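Local coordinates for S-M checkpoint control protein RAD4 (Schizosaccharomyces pombe, PDB 4BMD) that acts as a signalling adaptor that is essential for DNA replication and for the checkpoint coupling S phase to mitosis, at residues Phe18-Phe23 and Lys33-Asn38; Phe52-His57 and Trp75-Cys80. One frame throughout, in Å; residues are numbered along the deposited sequence.

Interaction 1: residues Phe18-Phe23 and Lys33-Asn38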
loop_
_atom_site.group_PDB
_atom_site.type_symbol
_atom_site.label_atom_id
_atom_site.label_comp_id
_atom_site.label_asym_id
_atom_site.label_seq_id
_atom_site.Cartn_x
_atom_site.Cartn_y
_atom_site.Cartn_z
ATOM N N PHE A 18 3.641 -10.913 18.218
ATOM C CA PHE A 18 2.736 -10.050 17.471
ATOM C C PHE A 18 1.351 -9.973 18.103
ATOM O O PHE A 18 0.873 -10.934 18.704
ATOM C CB PHE A 18 2.620 -10.528 16.020
ATOM C CG PHE A 18 3.910 -10.450 15.253
ATOM C CD1 PHE A 18 4.805 -11.507 15.266
ATOM C CD2 PHE A 18 4.225 -9.320 14.517
ATOM C CE1 PHE A 18 5.992 -11.438 14.562
ATOM C CE2 PHE A 18 5.411 -9.246 13.810
ATOM C CZ PHE A 18 6.296 -10.306 13.833
ATOM N N TYR A 19 0.717 -8.815 17.957
ATOM C CA TYR A 19 -0.634 -8.592 18.455
ATOM C C TYR A 19 -1.549 -8.236 17.288
ATOM O O TYR A 19 -1.408 -7.175 16.681
ATOM C CB TYR A 19 -0.627 -7.474 19.499
ATOM C CG TYR A 19 -1.995 -7.000 19.947
ATOM C CD1 TYR A 19 -2.664 -7.630 20.987
ATOM C CD2 TYR A 19 -2.604 -5.904 19.344
ATOM C CE1 TYR A 19 -3.908 -7.192 21.406
ATOM C CE2 TYR A 19 -3.846 -5.460 19.755
ATOM C CZ TYR A 19 -4.494 -6.107 20.786
ATOM O OH TYR A 19 -5.732 -5.663 21.197
ATOM N N LEU A 20 -2.483 -9.129 16.976
ATOM C CA LEU A 20 -3.384 -8.935 15.845
ATOM C C LEU A 20 -4.664 -8.233 16.287
ATOM O O LEU A 20 -5.386 -8.729 17.151
ATOM C CB LEU A 20 -3.715 -10.278 15.194
ATOM C CG LEU A 20 -2.526 -11.210 14.944
ATOM C CD1 LEU A 20 -2.984 -12.494 14.267
ATOM C CD2 LEU A 20 -1.447 -10.519 14.120
ATOM N N TYR A 21 -4.946 -7.083 15.683
ATOM C CA TYR A 21 -6.065 -6.250 16.112
ATOM C C TYR A 21 -7.228 -6.233 15.122
ATOM O O TYR A 21 -7.057 -5.874 13.961
ATOM C CB TYR A 21 -5.584 -4.821 16.372
ATOM C CG TYR A 21 -6.680 -3.867 16.786
ATOM C CD1 TYR A 21 -7.176 -3.871 18.085
ATOM C CD2 TYR A 21 -7.210 -2.955 15.883
ATOM C CE1 TYR A 21 -8.176 -2.997 18.470
ATOM C CE2 TYR A 21 -8.208 -2.074 16.259
ATOM C CZ TYR A 21 -8.688 -2.100 17.553
ATOM O OH TYR A 21 -9.682 -1.227 17.930
ATOM N N GLU A 22 -8.406 -6.622 15.606
ATOM C CA GLU A 22 -9.651 -6.567 14.834
ATOM C C GLU A 22 -9.606 -7.260 13.474
ATOM O O GLU A 22 -10.197 -6.779 12.507
ATOM C CB GLU A 22 -10.127 -5.121 14.672
ATOM C CG GLU A 22 -10.653 -4.497 15.954
ATOM C CD GLU A 22 -11.838 -5.249 16.525
ATOM O OE1 GLU A 22 -12.924 -5.208 15.907
ATOM O OE2 GLU A 22 -11.684 -5.881 17.591
ATOM N N PHE A 23 -8.908 -8.388 13.399
ATOM C CA PHE A 23 -8.939 -9.211 12.198
ATOM C C PHE A 23 -10.139 -10.150 12.255
ATOM O O PHE A 23 -10.516 -10.613 13.331
ATOM C CB PHE A 23 -7.649 -10.019 12.059
ATOM C CG PHE A 23 -6.509 -9.247 11.460
ATOM C CD1 PHE A 23 -6.341 -9.188 10.086
ATOM C CD2 PHE A 23 -5.596 -8.590 12.270
ATOM C CE1 PHE A 23 -5.292 -8.482 9.530
ATOM C CE2 PHE A 23 -4.543 -7.884 11.720
ATOM C CZ PHE A 23 -4.390 -7.830 10.348
ATOM N N LYS A 33 -0.913 -18.846 11.350
ATOM C CA LYS A 33 -0.054 -19.892 10.807
ATOM C C LYS A 33 1.174 -19.307 10.116
ATOM O O LYS A 33 2.282 -19.825 10.256
ATOM C CB LYS A 33 -0.839 -20.767 9.826
ATOM C CG LYS A 33 -0.013 -21.867 9.179
ATOM C CD LYS A 33 -0.839 -22.677 8.194
ATOM C CE LYS A 33 0.001 -23.760 7.537
ATOM N NZ LYS A 33 0.585 -24.694 8.539
ATOM N N CYS A 34 0.966 -18.221 9.376
ATOM C CA CYS A 34 2.050 -17.571 8.649
ATOM C C CYS A 34 3.133 -17.052 9.591
ATOM O O CYS A 34 4.322 -17.205 9.320
ATOM C CB CYS A 34 1.512 -16.433 7.780
ATOM S SG CYS A 34 0.459 -16.973 6.412
ATOM N N LEU A 35 2.716 -16.444 10.696
ATOM C CA LEU A 35 3.657 -15.916 11.678
ATOM C C LEU A 35 4.318 -17.034 12.480
ATOM O O LEU A 35 5.509 -16.968 12.786
ATOM C CB LEU A 35 2.953 -14.938 12.622
ATOM C CG LEU A 35 2.582 -13.568 12.050
ATOM C CD1 LEU A 35 1.648 -12.834 12.995
ATOM C CD2 LEU A 35 3.832 -12.740 11.788
ATOM N N SER A 36 3.539 -18.058 12.813
ATOM C CA SER A 36 4.032 -19.173 13.614
ATOM C C SER A 36 5.069 -20.005 12.865
ATOM O O SER A 36 6.046 -20.469 13.455
ATOM C CB SER A 36 2.873 -20.064 14.066
ATOM O OG SER A 36 1.944 -19.332 14.846
ATOM N N ASP A 37 4.855 -20.188 11.566
ATOM C CA ASP A 37 5.775 -20.968 10.743
ATOM C C ASP A 37 7.069 -20.210 10.459
ATOM O O ASP A 37 7.993 -20.751 9.854
ATOM C CB ASP A 37 5.111 -21.383 9.426
ATOM C CG ASP A 37 3.943 -22.330 9.634
ATOM O OD1 ASP A 37 3.863 -22.952 10.715
ATOM O OD2 ASP A 37 3.111 -22.456 8.711
ATOM N N ASN A 38 7.127 -18.956 10.896
ATOM C CA ASN A 38 8.316 -18.136 10.709
ATOM C C ASN A 38 8.977 -17.764 12.032
ATOM O O ASN A 38 9.760 -16.816 12.100
ATOM C CB ASN A 38 7.987 -16.880 9.900
ATOM C CG ASN A 38 7.623 -17.194 8.462
ATOM O OD1 ASN A 38 8.486 -17.220 7.584
ATOM N ND2 ASN A 38 6.342 -17.436 8.213
#
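Leu-35 reaches from helix 25-36 toward the sheet and sets both of its methyls against Phe-18 on strand 17-20. This is the first strand-to-helix packing of the beta-alpha-beta unit that opens the third BRCT domain of Rad4. Leu-20, two residues further along the strand, completes the contact. Phe-18 and Leu-20 sit on the same side of the strand, and both point their side chains at the helix.

The two branches of Leu-35 have separate tasks. CD2 of Leu-35 lies over one face of the Phe-18 ring, 3.8 Å from the ring centroid. It stands only 15° from the ring normal, so this is a CH-pi contact and not an edge approach. It is displaced toward the CE1 side of the ring, where Leu-35 CD2 comes within 3.7 Å of Phe-18 CE1. The other methyl, CD1 of Leu-35, turns to the root of the same side chain and lies 3.9 Å from Phe-18 CB. The ring of Phe-18 takes up this place with CG anti to the carbonyl carbon (chi1 -64°), which swings it toward the helix.

The meeting is wholly apolar and largely buried. Phe-13 closes on the Phe-18 ring in an edge-to-face pair, and Trp-76 of helix 74-82 also touches it. Leu-35 reaches Ile-77 of that helix as well, while Leu-20 also packs on Leu-31 and Val-54. An alanine at Phe-18 would leave Leu-35 CD2 with no ring face to rest on and is likely to open a gap between strand and helix.

Leu-20 makes the lighter contact. It slides past Leu-35 in the opposite direction, and a single pair of methyls meets: Leu-20 CD2 and Leu-35 CD1, 4.0 Å apart.

Interaction 2: residues Phe52-His57 and Trp75-Cys80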
loop_
_atom_site.group_PDB
_atom_site.type_symbol
_atom_site.label_atom_id
_atom_site.label_comp_id
_atom_site.label_asym_id
_atom_site.label_seq_id
_atom_site.Cartn_x
_atom_site.Cartn_y
_atom_site.Cartn_z
ATOM N N PHE A 52 5.238 -5.986 17.712
ATOM C CA PHE A 52 4.498 -5.262 16.685
ATOM C C PHE A 52 2.993 -5.443 16.833
ATOM O O PHE A 52 2.517 -6.534 17.144
ATOM C CB PHE A 52 4.924 -5.716 15.286
ATOM C CG PHE A 52 6.354 -5.406 14.954
ATOM C CD1 PHE A 52 6.714 -4.151 14.492
ATOM C CD2 PHE A 52 7.337 -6.372 15.095
ATOM C CE1 PHE A 52 8.030 -3.863 14.182
ATOM C CE2 PHE A 52 8.655 -6.090 14.788
ATOM C CZ PHE A 52 9.001 -4.833 14.331
ATOM N N VAL A 53 2.252 -4.363 16.609
ATOM C CA VAL A 53 0.799 -4.432 16.532
ATOM C C VAL A 53 0.386 -4.459 15.065
ATOM O O VAL A 53 0.770 -3.583 14.290
ATOM C CB VAL A 53 0.133 -3.233 17.234
ATOM C CG1 VAL A 53 -1.358 -3.200 16.933
ATOM C CG2 VAL A 53 0.382 -3.289 18.734
ATOM N N VAL A 54 -0.389 -5.468 14.686
ATOM C CA VAL A 54 -0.796 -5.635 13.295
ATOM C C VAL A 54 -2.258 -5.252 13.072
ATOM O O VAL A 54 -3.152 -5.717 13.780
ATOM C CB VAL A 54 -0.551 -7.075 12.810
ATOM C CG1 VAL A 54 -0.838 -7.190 11.320
ATOM C CG2 VAL A 54 0.881 -7.493 13.110
ATOM N N ILE A 55 -2.484 -4.397 12.079
ATOM C CA ILE A 55 -3.811 -3.896 11.744
ATOM C C ILE A 55 -4.173 -4.379 10.341
ATOM O O ILE A 55 -3.295 -4.516 9.496
ATOM C CB ILE A 55 -3.813 -2.350 11.759
ATOM C CG1 ILE A 55 -3.208 -1.830 13.065
ATOM C CG2 ILE A 55 -5.210 -1.789 11.563
ATOM C CD1 ILE A 55 -3.974 -2.236 14.300
ATOM N N PRO A 56 -5.459 -4.671 10.091
ATOM C CA PRO A 56 -5.844 -4.940 8.701
ATOM C C PRO A 56 -5.636 -3.704 7.828
ATOM O O PRO A 56 -5.865 -2.583 8.286
ATOM C CB PRO A 56 -7.335 -5.292 8.805
ATOM C CG PRO A 56 -7.765 -4.821 10.162
ATOM C CD PRO A 56 -6.558 -4.945 11.029
ATOM N N HIS A 57 -5.200 -3.911 6.589
ATOM C CA HIS A 57 -4.863 -2.805 5.694
ATOM C C HIS A 57 -6.070 -1.935 5.348
ATOM O O HIS A 57 -5.920 -0.771 4.980
ATOM C CB HIS A 57 -4.216 -3.331 4.409
ATOM C CG HIS A 57 -5.146 -4.125 3.545
ATOM N ND1 HIS A 57 -5.197 -5.501 3.573
ATOM C CD2 HIS A 57 -6.062 -3.734 2.627
ATOM C CE1 HIS A 57 -6.104 -5.925 2.710
ATOM N NE2 HIS A 57 -6.644 -4.872 2.123
ATOM N N TRP A 75 0.464 -6.115 5.406
ATOM C CA TRP A 75 1.313 -6.013 4.223
ATOM C C TRP A 75 2.783 -5.862 4.606
ATOM O O TRP A 75 3.674 -6.160 3.811
ATOM C CB TRP A 75 0.861 -4.858 3.326
ATOM C CG TRP A 75 -0.427 -5.133 2.608
ATOM C CD1 TRP A 75 -1.092 -6.324 2.548
ATOM C CD2 TRP A 75 -1.207 -4.200 1.850
ATOM N NE1 TRP A 75 -2.236 -6.190 1.800
ATOM C CE2 TRP A 75 -2.330 -4.896 1.360
ATOM C CE3 TRP A 75 -1.064 -2.844 1.539
ATOM C CZ2 TRP A 75 -3.305 -4.282 0.575
ATOM C CZ3 TRP A 75 -2.033 -2.237 0.761
ATOM C CH2 TRP A 75 -3.139 -2.956 0.287
ATOM N N TRP A 76 3.027 -5.401 5.829
ATOM C CA TRP A 76 4.381 -5.319 6.363
ATOM C C TRP A 76 4.949 -6.724 6.531
ATOM O O TRP A 76 6.129 -6.963 6.274
ATOM C CB TRP A 76 4.379 -4.583 7.705
ATOM C CG TRP A 76 5.714 -4.538 8.391
ATOM C CD1 TRP A 76 6.651 -3.550 8.299
ATOM C CD2 TRP A 76 6.255 -5.521 9.284
ATOM N NE1 TRP A 76 7.742 -3.858 9.075
ATOM C CE2 TRP A 76 7.524 -5.063 9.689
ATOM C CE3 TRP A 76 5.790 -6.746 9.777
ATOM C CZ2 TRP A 76 8.334 -5.785 10.564
ATOM C CZ3 TRP A 76 6.596 -7.461 10.645
ATOM C CH2 TRP A 76 7.853 -6.979 11.030
ATOM N N ILE A 77 4.098 -7.647 6.966
ATOM C CA ILE A 77 4.486 -9.043 7.118
ATOM C C ILE A 77 4.806 -9.651 5.759
ATOM O O ILE A 77 5.814 -10.339 5.597
ATOM C CB ILE A 77 3.367 -9.866 7.783
ATOM C CG1 ILE A 77 2.987 -9.259 9.134
ATOM C CG2 ILE A 77 3.793 -11.318 7.943
ATOM C CD1 ILE A 77 1.824 -9.954 9.810
ATOM N N GLU A 78 3.939 -9.387 4.785
ATOM C CA GLU A 78 4.115 -9.901 3.432
ATOM C C GLU A 78 5.394 -9.369 2.794
ATOM O O GLU A 78 6.088 -10.095 2.081
ATOM C CB GLU A 78 2.906 -9.545 2.565
ATOM C CG GLU A 78 1.584 -10.069 3.102
ATOM C CD GLU A 78 0.403 -9.666 2.242
ATOM O OE1 GLU A 78 0.625 -9.084 1.158
ATOM O OE2 GLU A 78 -0.748 -9.930 2.650
ATOM N N ARG A 79 5.704 -8.103 3.054
ATOM C CA ARG A 79 6.927 -7.497 2.539
ATOM C C ARG A 79 8.157 -8.132 3.169
ATOM O O ARG A 79 9.170 -8.335 2.502
ATOM C CB ARG A 79 6.934 -5.987 2.788
ATOM C CG ARG A 79 6.086 -5.189 1.813
ATOM C CD ARG A 79 6.219 -3.698 2.070
ATOM N NE ARG A 79 7.616 -3.274 2.113
ATOM C CZ ARG A 79 8.312 -2.883 1.051
ATOM N NH1 ARG A 79 7.742 -2.860 -0.146
ATOM N NH2 ARG A 79 9.578 -2.514 1.184
ATOM N N CYS A 80 8.060 -8.445 4.457
ATOM C CA CYS A 80 9.162 -9.069 5.179
ATOM C C CYS A 80 9.490 -10.453 4.629
ATOM O O CYS A 80 10.651 -10.855 4.597
ATOM C CB CYS A 80 8.850 -9.156 6.676
ATOM S SG CYS A 80 9.011 -7.590 7.567
#
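The helix that follows the last strand of this BRCT sheet, helix 74-82, lays Trp-75, Trp-76 and Ile-77 against Phe-52, Val-54 and His-57 from strand 52-55 and the turn beyond it. Trp-76 and Cys-80 fit the Trp-X-X-X-Cys signature of BRCT domains.

His-57 and Trp-75 form an offset stack. The imidazole and the six-membered ring of the indole have centroids 4.3 Å apart and planes tilted by 17°. Trp-75 CZ2 sits over the centre of the imidazole, 3.5 Å from His-57 CD2. His-57 CB joins in over the indole face, 3.9 Å from the six-ring centroid of Trp-75. The imidazole takes the crowded position between its backbone N and carbonyl carbon (chi1 67°). A hydrogen bond between His-57 ND1 and Glu-74 restrains its rotation.

Trp-76 meets Phe-52 differently. CZ2 and CH2, at the far end of its six-membered ring, lie over one face of the phenyl ring, with Trp-76 CZ2 3.9 Å from Phe-52 CZ. The planes are oblique, at 36°. Between these aromatic pairs, Ile-77 CD1 touches Val-54 CG1 at 4.1 Å.

Val-54 also packs on Phe-18 of strand 17-20, in the core between helix and sheet. At the other end, Trp-75 stacks with His-124 and His-57 touches Ile-131. Both partners belong to helix 119-131 of the fourth BRCT domain, so this contact also borders the junction of the two domains.

From the N terminus, interaction 1 closes first: strand 17-20 runs into helix 25-36, which folds back on it. The chain then passes through strand 41-42 to strand 52-55. Interaction 2 closes a longer excursion, which includes strand 71-73, when helix 74-82 returns to strand 52-55. The two contacts follow in series and neither nest nor cross. They are joined through neighbouring strands of one parallel sheet, where Tyr-19 O probably accepts a hydrogen bond from Val-54 N (2.8 Å). Together the contacts tie two central strands and two helices into the core of one BRCT domain.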